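Local coordinates for protein carboxypeptidase Y inhibitor (Saccharomyces cerevisiae, PDB 1WPX) that inhibits carboxypeptidase Y specifically and potently, as a member of the phosphatidylethanolamine-binding protein family, at residues B[105-111]-B[186-190]. Numbering follows the deposited sequence.
Sequences HKWSEFC and RPNWG
Cys-111 sets both CB and SG over one face of the Trp-189 indole. SG sits above the six-membered ring, 3.6 Å from its centroid, as a sulfur-aromatic contact, while CB makes a CH-pi contact over the five-membered ring. With SG anti to the backbone N (chi1 -161°), the sulfur reaches out across the benzo half. In a second CH-pi contact, Arg-186 CB stands 3.8 Å from the centroid of the Phe-110 ring, over its face; the arginine chain then runs on extended past the ring, and its NH1 forms a salt bridge with Glu-149. Beside it, Pro-187 CD packs 4.1 Å from Phe-110 CE2.

The backbone hydrogen bond across the contact, Cys-111 N to Arg-186 O, is weak (3.3 Å); the same carbonyl closes the type II turn by accepting from Trp-189 N. Asn-188 CA adds a CA-H...O contact to Ser-108 O. At the edge of the indole, near its plane, lies Glu-109 O. Trp-189 NE1 and Glu-109 OE1 both hydrogen-bond to Thr-95 OG1, so one hydroxyl ties the two segments together. A leucine in place of Trp-189 would probably leave the Cys-111 sulfur without its aromatic face and Thr-95 without the indole N-H. Two covered ring faces and the shared Thr-95 hydroxyl thus join the loop preceding helix 198-203 to the G1 beta bulge, Glu-109 and Phe-110 facing Asp-96, where strand 110-120 begins.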
loop_
_atom_site.group_PDB
_atom_site.type_symbol
_atom_site.label_atom_id
_atom_site.label_comp_id
_atom_site.label_asym_id
_atom_site.label_seq_id
_atom_site.Cartn_x
_atom_site.Cartn_y
_atom_site.Cartn_z
ATOM N N HIS B 105 -10.460 -3.251 -32.280
ATOM C CA HIS B 105 -10.523 -1.796 -32.206
ATOM C C HIS B 105 -11.436 -1.142 -33.240
ATOM O O HIS B 105 -11.222 0.007 -33.625
ATOM C CB HIS B 105 -9.112 -1.218 -32.324
ATOM C CG HIS B 105 -8.190 -1.666 -31.233
ATOM N ND1 HIS B 105 -8.485 -1.497 -29.895
ATOM C CD2 HIS B 105 -6.984 -2.278 -31.278
ATOM C CE1 HIS B 105 -7.499 -1.987 -29.165
ATOM N NE2 HIS B 105 -6.577 -2.467 -29.980
ATOM N N LYS B 106 -12.455 -1.872 -33.685
ATOM C CA LYS B 106 -13.398 -1.344 -34.662
ATOM C C LYS B 106 -13.960 -0.002 -34.191
ATOM O O LYS B 106 -14.330 0.845 -35.002
ATOM C CB LYS B 106 -14.540 -2.347 -34.891
ATOM C CG LYS B 106 -15.784 -1.771 -35.578
ATOM C CD LYS B 106 -15.494 -1.200 -36.967
ATOM C CE LYS B 106 -15.231 -2.299 -37.991
ATOM N NZ LYS B 106 -16.425 -3.171 -38.200
ATOM N N TRP B 107 -14.015 0.189 -32.876
ATOM C CA TRP B 107 -14.532 1.430 -32.309
ATOM C C TRP B 107 -13.537 2.067 -31.346
ATOM O O TRP B 107 -13.896 2.962 -30.583
ATOM C CB TRP B 107 -15.842 1.167 -31.563
ATOM C CG TRP B 107 -16.816 0.343 -32.335
ATOM C CD1 TRP B 107 -17.120 0.462 -33.661
ATOM C CD2 TRP B 107 -17.642 -0.713 -31.828
ATOM N NE1 TRP B 107 -18.084 -0.454 -34.011
ATOM C CE2 TRP B 107 -18.423 -1.188 -32.905
ATOM C CE3 TRP B 107 -17.799 -1.304 -30.566
ATOM C CZ2 TRP B 107 -19.348 -2.227 -32.759
ATOM C CZ3 TRP B 107 -18.722 -2.339 -30.423
ATOM C CH2 TRP B 107 -19.484 -2.787 -31.515
ATOM N N SER B 108 -12.291 1.604 -31.391
ATOM C CA SER B 108 -11.247 2.100 -30.501
ATOM C C SER B 108 -11.345 3.597 -30.254
ATOM O O SER B 108 -11.435 4.402 -31.190
ATOM C CB SER B 108 -9.858 1.759 -31.046
ATOM O OG SER B 108 -8.852 2.029 -30.073
ATOM N N GLU B 109 -11.302 3.940 -28.970
ATOM C CA GLU B 109 -11.417 5.305 -28.495
ATOM C C GLU B 109 -12.870 5.700 -28.637
ATOM O O GLU B 109 -13.278 6.311 -29.617
ATOM C CB GLU B 109 -10.498 6.237 -29.282
ATOM C CG GLU B 109 -9.033 6.122 -28.862
ATOM C CD GLU B 109 -8.603 7.188 -27.863
ATOM O OE1 GLU B 109 -9.467 7.717 -27.134
ATOM O OE2 GLU B 109 -7.389 7.489 -27.807
ATOM N N PHE B 110 -13.650 5.288 -27.647
ATOM C CA PHE B 110 -15.070 5.583 -27.575
ATOM C C PHE B 110 -15.160 6.792 -26.638
ATOM O O PHE B 110 -14.693 6.748 -25.494
ATOM C CB PHE B 110 -15.807 4.372 -27.001
ATOM C CG PHE B 110 -17.301 4.487 -27.045
ATOM C CD1 PHE B 110 -17.991 5.171 -26.051
ATOM C CD2 PHE B 110 -18.023 3.885 -28.069
ATOM C CE1 PHE B 110 -19.381 5.251 -26.074
ATOM C CE2 PHE B 110 -19.413 3.960 -28.100
ATOM C CZ PHE B 110 -20.093 4.643 -27.099
ATOM N N CYS B 111 -15.743 7.876 -27.137
ATOM C CA CYS B 111 -15.858 9.113 -26.375
ATOM C C CYS B 111 -16.938 9.069 -25.295
ATOM O O CYS B 111 -18.133 9.021 -25.586
ATOM C CB CYS B 111 -16.109 10.279 -27.335
ATOM S SG CYS B 111 -15.747 11.894 -26.638
ATOM N N ARG B 186 -19.420 9.288 -30.811
ATOM C CA ARG B 186 -18.546 8.505 -29.943
ATOM C C ARG B 186 -17.573 7.495 -30.548
ATOM O O ARG B 186 -16.359 7.641 -30.396
ATOM C CB ARG B 186 -19.411 7.871 -28.858
ATOM C CG ARG B 186 -20.191 8.967 -28.158
ATOM C CD ARG B 186 -20.967 8.531 -26.950
ATOM N NE ARG B 186 -21.133 9.670 -26.054
ATOM C CZ ARG B 186 -22.165 9.835 -25.241
ATOM N NH1 ARG B 186 -22.229 10.902 -24.461
ATOM N NH2 ARG B 186 -23.141 8.936 -25.219
ATOM N N PRO B 187 -18.075 6.456 -31.230
ATOM C CA PRO B 187 -17.101 5.517 -31.795
ATOM C C PRO B 187 -16.032 6.223 -32.633
ATOM O O PRO B 187 -16.345 6.977 -33.554
ATOM C CB PRO B 187 -17.973 4.559 -32.608
ATOM C CG PRO B 187 -19.231 5.352 -32.874
ATOM C CD PRO B 187 -19.450 6.071 -31.584
ATOM N N ASN B 188 -14.771 5.973 -32.288
ATOM C CA ASN B 188 -13.613 6.564 -32.961
ATOM C C ASN B 188 -13.622 8.084 -32.857
ATOM O O ASN B 188 -12.889 8.767 -33.575
ATOM C CB ASN B 188 -13.569 6.171 -34.442
ATOM C CG ASN B 188 -13.789 4.694 -34.664
ATOM O OD1 ASN B 188 -14.926 4.235 -34.769
ATOM N ND2 ASN B 188 -12.702 3.934 -34.725
ATOM N N TRP B 189 -14.440 8.614 -31.952
ATOM C CA TRP B 189 -14.548 10.058 -31.785
ATOM C C TRP B 189 -14.999 10.650 -33.115
ATOM O O TRP B 189 -14.679 11.794 -33.449
ATOM C CB TRP B 189 -13.201 10.665 -31.356
ATOM C CG TRP B 189 -12.920 10.529 -29.884
ATOM C CD1 TRP B 189 -12.918 9.375 -29.151
ATOM C CD2 TRP B 189 -12.641 11.590 -28.958
ATOM N NE1 TRP B 189 -12.661 9.651 -27.829
ATOM C CE2 TRP B 189 -12.488 11.001 -27.682
ATOM C CE3 TRP B 189 -12.507 12.981 -29.083
ATOM C CZ2 TRP B 189 -12.208 11.754 -26.538
ATOM C CZ3 TRP B 189 -12.229 13.730 -27.942
ATOM C CH2 TRP B 189 -12.083 13.112 -26.688
ATOM N N GLY B 190 -15.742 9.844 -33.870
ATOM C CA GLY B 190 -16.253 10.276 -35.156
ATOM C C GLY B 190 -15.205 10.479 -36.231
ATOM O O GLY B 190 -15.440 11.213 -37.187
#